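Local coordinates for protein response regulator ChrA (Corynebacterium diphtheriae, PDB 4YN8) that probably binds DNA and regulates transcription as the response regulator of a haem-sensing two-component system, at residues A[109-112]-A[113-117]; A[176-179]-A[180-184]; A[65-68]-A[69-72]. The protein carries 1 engineered substitution. One frame throughout, in Å; residues are numbered along the deposited sequence.

Contact 1: A[109-112]-A[113-117]; sequences ALHD and AVVAT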
ATOM      1  N   ALA A 109       0.865  21.765  -8.735  1.00 11.95           N
ATOM      2  CA  ALA A 109       0.525  20.350  -9.029  1.00 12.33           C
ATOM      3  C   ALA A 109      -0.686  19.887  -8.236  1.00 10.76           C
ATOM      4  O   ALA A 109      -1.524  19.139  -8.771  1.00 11.27           O
ATOM      5  CB  ALA A 109       1.708  19.424  -8.783  1.00 12.70           C
ATOM      6  N   LEU A 110      -0.821  20.343  -7.011  1.00 11.32           N
ATOM      7  CA  LEU A 110      -2.024  20.041  -6.236  1.00 11.99           C
ATOM      8  C   LEU A 110      -3.242  20.716  -6.892  1.00 11.71           C
ATOM      9  O   LEU A 110      -4.257  20.091  -7.066  1.00 10.57           O
ATOM     10  CB  LEU A 110      -1.898  20.487  -4.789  1.00 12.21           C
ATOM     11  CG  LEU A 110      -3.136  20.271  -3.944  1.00 13.86           C
ATOM     12  CD1 LEU A 110      -3.577  18.803  -3.973  1.00 15.18           C
ATOM     13  CD2 LEU A 110      -2.805  20.680  -2.530  1.00 14.93           C
ATOM     14  N   HIS A 111      -3.107  21.988  -7.287  1.00 12.04           N
ATOM     15  CA  HIS A 111      -4.174  22.668  -8.004  1.00 11.85           C
ATOM     16  C   HIS A 111      -4.565  21.919  -9.251  1.00 11.20           C
ATOM     17  O   HIS A 111      -5.738  21.642  -9.503  1.00  9.97           O
ATOM     18  CB  HIS A 111      -3.738  24.113  -8.365  1.00 13.03           C
ATOM     19  CG  HIS A 111      -4.625  24.753  -9.373  1.00 14.93           C
ATOM     20  ND1 HIS A 111      -4.456  24.558 -10.737  1.00 16.32           N
ATOM     21  CD2 HIS A 111      -5.720  25.536  -9.238  1.00 14.96           C
ATOM     22  CE1 HIS A 111      -5.430  25.174 -11.387  1.00 16.48           C
ATOM     23  NE2 HIS A 111      -6.185  25.799 -10.500  1.00 16.01           N
ATOM     24  N   ASP A 112      -3.572  21.564 -10.075  1.00 11.30           N
ATOM     25  CA  ASP A 112      -3.852  20.891 -11.298  1.00 11.66           C
ATOM     26  C   ASP A 112      -4.496  19.514 -11.096  1.00 11.28           C
ATOM     27  O   ASP A 112      -5.354  19.104 -11.921  1.00 11.48           O
ATOM     28  CB  ASP A 112      -2.563  20.729 -12.097  1.00 12.42           C
ATOM     29  CG  ASP A 112      -2.049  22.080 -12.645  1.00 14.84           C
ATOM     30  OD1 ASP A 112      -2.691  23.155 -12.427  1.00 14.61           O
ATOM     31  OD2 ASP A 112      -0.933  22.076 -13.271  1.00 15.59           O
ATOM     32  N   ALA A 113      -4.059  18.813 -10.048  1.00 10.86           N
ATOM     33  CA  ALA A 113      -4.674  17.507  -9.671  1.00 10.73           C
ATOM     34  C   ALA A 113      -6.140  17.641  -9.252  1.00 10.47           C
ATOM     35  O   ALA A 113      -6.991  16.837  -9.647  1.00 10.12           O
ATOM     36  CB  ALA A 113      -3.879  16.808  -8.592  1.00 10.97           C
ATOM     37  N   VAL A 114      -6.451  18.692  -8.509  1.00 10.31           N
ATOM     38  CA  VAL A 114      -7.858  18.951  -8.182  1.00 10.11           C
ATOM     39  C   VAL A 114      -8.693  19.250  -9.411  1.00 11.06           C
ATOM     40  O   VAL A 114      -9.805  18.695  -9.613  1.00 10.40           O
ATOM     41  CB  VAL A 114      -7.996  20.046  -7.125  1.00  9.93           C
ATOM     42  CG1 VAL A 114      -9.451  20.411  -6.920  1.00 10.46           C
ATOM     43  CG2 VAL A 114      -7.361  19.579  -5.799  1.00  9.54           C
ATOM     44  N   VAL A 115      -8.193  20.084 -10.285  1.00 11.06           N
ATOM     45  CA  VAL A 115      -8.937  20.361 -11.491  1.00 11.51           C
ATOM     46  C   VAL A 115      -9.124  19.143 -12.361  1.00 11.30           C
ATOM     47  O   VAL A 115     -10.212  18.886 -12.879  1.00 12.00           O
ATOM     48  CB  VAL A 115      -8.246  21.508 -12.307  1.00 11.87           C
ATOM     49  CG1 VAL A 115      -8.898  21.629 -13.675  1.00 12.94           C
ATOM     50  CG2 VAL A 115      -8.294  22.835 -11.546  1.00 12.94           C
ATOM     51  N   ALA A 116      -8.066  18.362 -12.554  1.00 10.75           N
ATOM     52  CA  ALA A 116      -8.128  17.129 -13.363  1.00 11.17           C
ATOM     53  C   ALA A 116      -9.135  16.153 -12.819  1.00 10.54           C
ATOM     54  O   ALA A 116      -9.927  15.594 -13.541  1.00 11.55           O
ATOM     55  CB  ALA A 116      -6.782  16.459 -13.382  1.00 11.75           C
ATOM     56  N   THR A 117      -9.143  16.024 -11.492  1.00 10.30           N
ATOM     57  CA  THR A 117     -10.067  15.103 -10.811  1.00  9.76           C
ATOM     58  C   THR A 117     -11.497  15.537 -11.040  1.00 10.22           C
ATOM     59  O   THR A 117     -12.354  14.696 -11.322  1.00 10.33           O
ATOM     60  CB  THR A 117      -9.727  15.027  -9.322  1.00  9.66           C
ATOM     61  OG1 THR A 117      -8.375  14.534  -9.185  1.00  8.97           O
ATOM     62  CG2 THR A 117     -10.654  14.043  -8.561  1.00  9.57           C
TER
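Ala109 O, Leu110 O, His111 O and Asp112 O each accept the amide four residues on, from Ala113, Val114, Val115 and Ala116, in bonds of regular alpha-helical geometry. One turn further, Ala113 O takes two donors from the same residue, Thr117 N and Thr117 OG1, which reach it from opposite faces of its plane; the hydroxyl bond, Thr117 OG1 to Ala113 O, is 2.7 Å long. Of the side chains, His111 and Val115 lie alongside each other and point the same way. Val115 CG2 sits over one face of the imidazole, 4.0 Å from the ring centroid and 28° off the normal, a CH-pi contact. With CG anti to the backbone N (chi1 166°), the ring of His111 swings beside its own carbonyl, where ND1 donates to Asp112 OD1 at 2.8 Å. That bond lies in the ring plane and meets the anti side of the carboxylate, while NE2 bonds to Asp30; both ring nitrogens are thus engaged and the rotation of the imidazole is fixed. On another side of the helix Leu110 CD1 loosely meets Val114 CG2 at 4.3 Å. Helix 107-119 is the crossover of the beta-alpha-beta unit between strands 99-102 and 123-124 of the receiver domain; Leu110, Ala113 and Val114 pack on Leu78 of strand 77-81, and Leu110 and Val114 also on Leu25 of helix 15-26.

Contact 2: A[176-179]-A[180-184]; sequences THLV and HIYSK. With SO4 (sulfate ion), chain D.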
ATOM      1  N   THR A 176      10.928 -23.577  12.392  1.00 18.10           N
ATOM      2  CA  THR A 176      11.011 -22.171  12.023  1.00 19.42           C
ATOM      3  C   THR A 176      11.759 -21.951  10.710  1.00 18.76           C
ATOM      4  O   THR A 176      11.329 -21.155   9.867  1.00 18.16           O
ATOM      5  CB  THR A 176      11.645 -21.378  13.155  1.00 22.61           C
ATOM      6  OG1 THR A 176      10.776 -21.533  14.297  1.00 23.20           O
ATOM      7  CG2 THR A 176      11.766 -19.943  12.793  1.00 25.18           C
ATOM      8  N   HIS A 177      12.884 -22.644  10.550  1.00 16.26           N
ATOM      9  CA  HIS A 177      13.640 -22.577   9.315  1.00 16.53           C
ATOM     10  C   HIS A 177      12.794 -23.088   8.168  1.00 15.64           C
ATOM     11  O   HIS A 177      12.857 -22.505   7.094  1.00 16.95           O
ATOM     12  CB  HIS A 177      14.916 -23.396   9.379  1.00 15.94           C
ATOM     13  CG  HIS A 177      16.009 -22.793  10.209  1.00 17.36           C
ATOM     14  ND1 HIS A 177      16.505 -21.519  10.006  1.00 19.46           N
ATOM     15  CD2 HIS A 177      16.731 -23.315  11.228  1.00 18.54           C
ATOM     16  CE1 HIS A 177      17.484 -21.280  10.865  1.00 19.85           C
ATOM     17  NE2 HIS A 177      17.627 -22.350  11.631  1.00 19.69           N
ATOM     18  N   LEU A 178      12.114 -24.205   8.355  1.00 14.49           N
ATOM     19  CA  LEU A 178      11.262 -24.759   7.282  1.00 15.12           C
ATOM     20  C   LEU A 178      10.200 -23.765   6.876  1.00 17.59           C
ATOM     21  O   LEU A 178       9.916 -23.601   5.664  1.00 16.83           O
ATOM     22  CB  LEU A 178      10.637 -26.101   7.631  1.00 15.74           C
ATOM     23  CG  LEU A 178      11.611 -27.260   7.773  1.00 16.24           C
ATOM     24  CD1 LEU A 178      10.874 -28.470   8.308  1.00 17.67           C
ATOM     25  CD2 LEU A 178      12.334 -27.519   6.454  1.00 16.13           C
ATOM     26  N   VAL A 179       9.591 -23.080   7.845  1.00 18.13           N
ATOM     27  CA  VAL A 179       8.605 -22.031   7.462  1.00 20.06           C
ATOM     28  C   VAL A 179       9.210 -21.000   6.515  1.00 17.18           C
ATOM     29  O   VAL A 179       8.596 -20.667   5.460  1.00 19.57           O
ATOM     30  CB  VAL A 179       7.935 -21.339   8.706  1.00 21.52           C
ATOM     31  CG1 VAL A 179       7.146 -20.113   8.274  1.00 22.97           C
ATOM     32  CG2 VAL A 179       7.060 -22.339   9.428  1.00 22.84           C
ATOM     33  N   HIS A 180      10.421 -20.553   6.815  1.00 16.74           N
ATOM     34  CA  HIS A 180      11.030 -19.524   6.025  0.50 18.12           C
ATOM     35  C   HIS A 180      11.419 -20.086   4.668  1.00 17.44           C
ATOM     36  O   HIS A 180      11.236 -19.423   3.654  1.00 17.18           O
ATOM     37  CB  HIS A 180      12.247 -18.946   6.690  0.50 18.00           C
ATOM     38  CG  HIS A 180      12.733 -17.694   6.035  0.50 20.55           C
ATOM     39  ND1 HIS A 180      14.004 -17.570   5.515  0.50 20.72           N
ATOM     40  CD2 HIS A 180      12.110 -16.512   5.794  0.50 21.14           C
ATOM     41  CE1 HIS A 180      14.153 -16.360   5.008  0.50 21.41           C
ATOM     42  NE2 HIS A 180      13.014 -15.702   5.153  0.50 21.84           N
ATOM     43  N   ILE A 181      11.926 -21.321   4.660  1.00 14.24           N
ATOM     44  CA  ILE A 181      12.359 -21.931   3.386  1.00 14.45           C
ATOM     45  C   ILE A 181      11.161 -22.105   2.461  1.00 14.92           C
ATOM     46  O   ILE A 181      11.243 -21.779   1.233  1.00 15.42           O
ATOM     47  CB  ILE A 181      13.050 -23.307   3.669  1.00 13.82           C
ATOM     48  CG1 ILE A 181      14.420 -23.128   4.288  1.00 14.71           C
ATOM     49  CG2 ILE A 181      13.137 -24.147   2.407  1.00 14.98           C
ATOM     50  CD1 ILE A 181      14.909 -24.339   5.072  1.00 15.77           C
ATOM     51  N   TYR A 182      10.054 -22.602   2.993  1.00 14.70           N
ATOM     52  CA  TYR A 182       8.857 -22.867   2.186  1.00 16.85           C
ATOM     53  C   TYR A 182       8.331 -21.585   1.601  1.00 18.12           C
ATOM     54  O   TYR A 182       7.884 -21.528   0.447  1.00 18.62           O
ATOM     55  CB  TYR A 182       7.760 -23.514   3.050  1.00 17.88           C
ATOM     56  CG  TYR A 182       8.012 -24.925   3.524  1.00 17.81           C
ATOM     57  CD1 TYR A 182       9.146 -25.641   3.164  1.00 16.71           C
ATOM     58  CD2 TYR A 182       7.100 -25.553   4.351  1.00 18.60           C
ATOM     59  CE1 TYR A 182       9.361 -26.927   3.643  1.00 17.90           C
ATOM     60  CE2 TYR A 182       7.303 -26.828   4.798  1.00 19.34           C
ATOM     61  CZ  TYR A 182       8.445 -27.500   4.472  1.00 18.65           C
ATOM     62  OH  TYR A 182       8.643 -28.768   4.961  1.00 18.86           O
ATOM     63  N   SER A 183       8.396 -20.524   2.386  1.00 19.24           N
ATOM     64  CA  SER A 183       7.979 -19.208   1.892  1.00 22.47           C
ATOM     65  C   SER A 183       8.873 -18.751   0.709  1.00 20.88           C
ATOM     66  O   SER A 183       8.355 -18.367  -0.338  1.00 19.64           O
ATOM     67  CB  SER A 183       7.915 -18.212   3.052  1.00 25.51           C
ATOM     68  OG  SER A 183       8.034 -16.883   2.589  1.00 30.34           O
ATOM     69  N   LYS A 184      10.188 -18.868   0.836  1.00 18.08           N
ATOM     70  CA  LYS A 184      11.137 -18.496  -0.213  0.50 18.52           C
ATOM     71  C   LYS A 184      10.965 -19.321  -1.490  1.00 17.58           C
ATOM     72  O   LYS A 184      11.182 -18.809  -2.604  1.00 16.41           O
ATOM     73  CB  LYS A 184      12.583 -18.663   0.271  0.50 17.93           C
ATOM     74  CG  LYS A 184      12.933 -17.896   1.536  0.50 19.27           C
ATOM     75  CD  LYS A 184      13.121 -16.444   1.235  0.50 20.07           C
ATOM     76  CE  LYS A 184      14.521 -16.207   0.711  0.50 20.67           C
ATOM     77  NZ  LYS A 184      14.556 -14.901   0.020  0.50 20.97           N
TER
HETATM   78  S   SO4 D 202       5.904 -30.578   6.253  1.00 34.33           S
HETATM   79  O1  SO4 D 202       7.271 -30.119   6.636  1.00 38.96           O
HETATM   80  O2  SO4 D 202       5.390 -31.565   7.194  1.00 38.58           O
HETATM   81  O3  SO4 D 202       5.205 -29.297   6.291  1.00 39.32           O
HETATM   82  O4  SO4 D 202       5.774 -31.230   4.947  1.00 33.27           O
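Leu178 and Tyr182 lie side by side one turn apart on helix 171-185, within the LuxR-type helix-turn-helix domain; in this family the corresponding helix is the DNA-recognition helix. Tyr182 N donates to Leu178 O over 2.9 Å, and the same oxygen stands 3.1 Å above one face of the Tyr182 ring, offset toward its rim. CG of the tyrosine is anti to its own carbonyl carbon (chi1 -69°), which folds the ring back along the preceding turn, where Leu178 CB approaches CZ at 4.1 Å and the leucine methyls lie near CE1 and OH. Three more backbone acceptors are satisfied in the same i to i+4 way: Thr176 O by His180 N, in the longest bond of the four at 3.2 Å, His177 O by Ile181 N and Val179 O by Ser183 N. CG1 and CD1 of Ile181 also pack against His177 O. Leu178 CD2 reaches Ile181 CD1 at 4.3 Å, an apolar contact beside the packing of Leu178 on Ile150 of helix 145-155. Several side-chain polar groups find partners beyond this turn. Thr176 OG1 bonds to Ala172 O, one turn back; in the conformers given here, one of two modelled for each residue, His180 ND1 bonds to the carboxylate of Glu147 and Lys184 NZ to Gln141 O; Ser183 OG has a weak bond to Arg140. At the end of the tyrosine the hydroxyl donates to a sulfate, probably from the crystallisation liquor, which also accepts a bond from Arg190 N. The sulfate oxygen O1 lies in the plane of the Tyr182 ring, at its edge, 2.6 Å from OH.

Contact 3: A[65-68]-A[69-72]; sequences LTRA and LANA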
ATOM      1  N   LEU A  65     -12.961   4.352   1.724  1.00  9.22           N
ATOM      2  CA  LEU A  65     -13.737   5.496   1.249  1.00  9.97           C
ATOM      3  C   LEU A  65     -13.777   5.611  -0.286  1.00  9.28           C
ATOM      4  O   LEU A  65     -14.828   5.889  -0.910  1.00  8.22           O
ATOM      5  CB  LEU A  65     -13.180   6.814   1.834  1.00 11.56           C
ATOM      6  CG  LEU A  65     -13.803   8.076   1.276  1.00 15.29           C
ATOM      7  CD1 LEU A  65     -15.271   8.082   1.711  1.00 15.97           C
ATOM      8  CD2 LEU A  65     -13.008   9.303   1.759  1.00 17.59           C
ATOM      9  N   THR A  66     -12.604   5.425  -0.904  1.00  8.69           N
ATOM     10  CA  THR A  66     -12.510   5.426  -2.372  1.00  9.37           C
ATOM     11  C   THR A  66     -13.457   4.405  -2.999  1.00  9.38           C
ATOM     12  O   THR A  66     -14.180   4.738  -3.937  1.00  9.11           O
ATOM     13  CB  THR A  66     -11.047   5.272  -2.848  1.00  9.31           C
ATOM     14  OG1 THR A  66     -10.327   6.404  -2.299  1.00  9.18           O
ATOM     15  CG2 THR A  66     -10.941   5.267  -4.362  1.00 10.22           C
ATOM     16  N   ARG A  67     -13.440   3.187  -2.492  1.00  9.87           N
ATOM     17  CA  ARG A  67     -14.295   2.129  -3.022  1.00 11.19           C
ATOM     18  C   ARG A  67     -15.772   2.432  -2.775  1.00 10.28           C
ATOM     19  O   ARG A  67     -16.633   2.201  -3.653  1.00 10.79           O
ATOM     20  CB  ARG A  67     -13.903   0.783  -2.421  1.00 14.40           C
ATOM     21  CG  ARG A  67     -12.498   0.331  -2.848  1.00 19.02           C
ATOM     22  CD  ARG A  67     -12.472  -0.107  -4.328  1.00 24.49           C
ATOM     23  NE  ARG A  67     -13.733  -0.834  -4.632  1.00 27.13           N
ATOM     24  CZ  ARG A  67     -14.632  -0.465  -5.547  1.00 30.02           C
ATOM     25  NH1 ARG A  67     -14.362   0.539  -6.343  1.00 27.85           N
ATOM     26  NH2 ARG A  67     -15.784  -1.161  -5.701  1.00 31.66           N
ATOM     27  N   ALA A  68     -16.060   2.987  -1.617  1.00 10.18           N
ATOM     28  CA  ALA A  68     -17.445   3.291  -1.236  1.00  9.67           C
ATOM     29  C   ALA A  68     -18.013   4.345  -2.137  1.00  9.71           C
ATOM     30  O   ALA A  68     -19.184   4.239  -2.618  1.00  9.74           O
ATOM     31  CB  ALA A  68     -17.558   3.685   0.233  1.00 10.12           C
ATOM     32  N   LEU A  69     -17.215   5.390  -2.395  1.00  9.22           N
ATOM     33  CA  LEU A  69     -17.675   6.443  -3.303  1.00 10.14           C
ATOM     34  C   LEU A  69     -17.841   5.944  -4.740  1.00  9.42           C
ATOM     35  O   LEU A  69     -18.776   6.371  -5.455  1.00 10.88           O
ATOM     36  CB  LEU A  69     -16.800   7.698  -3.250  1.00  9.77           C
ATOM     37  CG  LEU A  69     -16.798   8.367  -1.853  1.00 11.67           C
ATOM     38  CD1 LEU A  69     -15.855   9.570  -1.815  1.00 12.16           C
ATOM     39  CD2 LEU A  69     -18.155   8.788  -1.356  1.00 13.08           C
ATOM     40  N   ALA A  70     -16.945   5.041  -5.144  1.00  9.33           N
ATOM     41  CA  ALA A  70     -17.047   4.446  -6.481  1.00  9.93           C
ATOM     42  C   ALA A  70     -18.408   3.668  -6.565  1.00 10.13           C
ATOM     43  O   ALA A  70     -19.158   3.788  -7.572  1.00 12.11           O
ATOM     44  CB  ALA A  70     -15.879   3.508  -6.728  1.00 10.42           C
ATOM     45  N   ASN A  71     -18.716   2.926  -5.517  1.00  9.90           N
ATOM     46  CA  ASN A  71     -19.937   2.082  -5.490  1.00 10.61           C
ATOM     47  C   ASN A  71     -21.167   2.978  -5.563  1.00 11.07           C
ATOM     48  O   ASN A  71     -22.218   2.603  -6.106  1.00 11.96           O
ATOM     49  CB  ASN A  71     -19.997   1.223  -4.202  1.00 10.86           C
ATOM     50  CG  ASN A  71     -19.077   0.052  -4.211  1.00 11.20           C
ATOM     51  OD1 ASN A  71     -18.627  -0.434  -5.283  1.00 13.03           O
ATOM     52  ND2 ASN A  71     -18.829  -0.486  -3.030  1.00 11.02           N
ATOM     53  N   ALA A  72     -21.089   4.149  -4.940  1.00 10.97           N
ATOM     54  CA  ALA A  72     -22.208   5.108  -4.928  1.00 12.92           C
ATOM     55  C   ALA A  72     -22.286   5.977  -6.169  1.00 14.44           C
ATOM     56  O   ALA A  72     -23.253   6.704  -6.296  1.00 17.13           O
ATOM     57  CB  ALA A  72     -22.122   6.028  -3.701  1.00 13.10           C
TER
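Leu69 packs back against Leu65, one turn earlier on the same helix, and is the residue most covered in this contact. The two side chains meet at an angle: Leu69 CD1 lies 3.9 Å from Leu65 CD1, and Leu69 CG is equally near that methyl. Their first torsions differ, which brings the branches together. CG of Leu65 is anti to the backbone N (chi1 173°) and leans along the helix toward the next turn, whereas CG of Leu69 is anti to the carbonyl carbon (chi1 -62°) and leans back over Leu65 O, 3.3 Å away. The same oxygen accepts Leu69 N at 2.9 Å, and the side chain of that residue lies over it. Both side chains also rest on Val51 of strand 50-53, and Leu69 touches Val77 of strand 77-81 as well. Helix 62-72 is the crossover between strands 50-53 and 77-81, a right-handed beta-alpha-beta unit of the CheY-like receiver domain, its leucine side turned to the parallel sheet. Ala68, next in coverage, contributes mainly backbone: its carbonyl accepts Ala72 N at 3.0 Å, and its CB borders Leu69 N. Arg67, on the exposed side, has a chain bent at both chi2 and chi3, which curls the guanidinium over the following turn. NH1 comes to 3.4 Å from Ala70 CB, and NH2 stands 3.0 Å from Asn71 OD1, with the guanidinium and amide planes nearly perpendicular at 86°. The backbone joins the same two residues, Asn71 N donating to Arg67 O, and the side chain of Asn71 folds back above that carbonyl, with CG close to the oxygen.

In the fold
Along the chain the order is contact 3, contact 1, contact 2, each within a single helix. Contacts 3 and 1 belong to the receiver domain, on helices 62-72 and 107-119, crossovers of separate beta-alpha-beta units of one parallel sheet; their centres are about 20 Å apart and their nearest atoms about 10 Å, without touching. Contact 2 lies on helix 171-185 of the LuxR-type domain, its centre about 46 Å from contact 1 and 39 Å from contact 3, on the opposite side of the chain's centre from both. The separation reflects a two-domain regulator, in which the receiver and the probable DNA-binding part pack as distinct units.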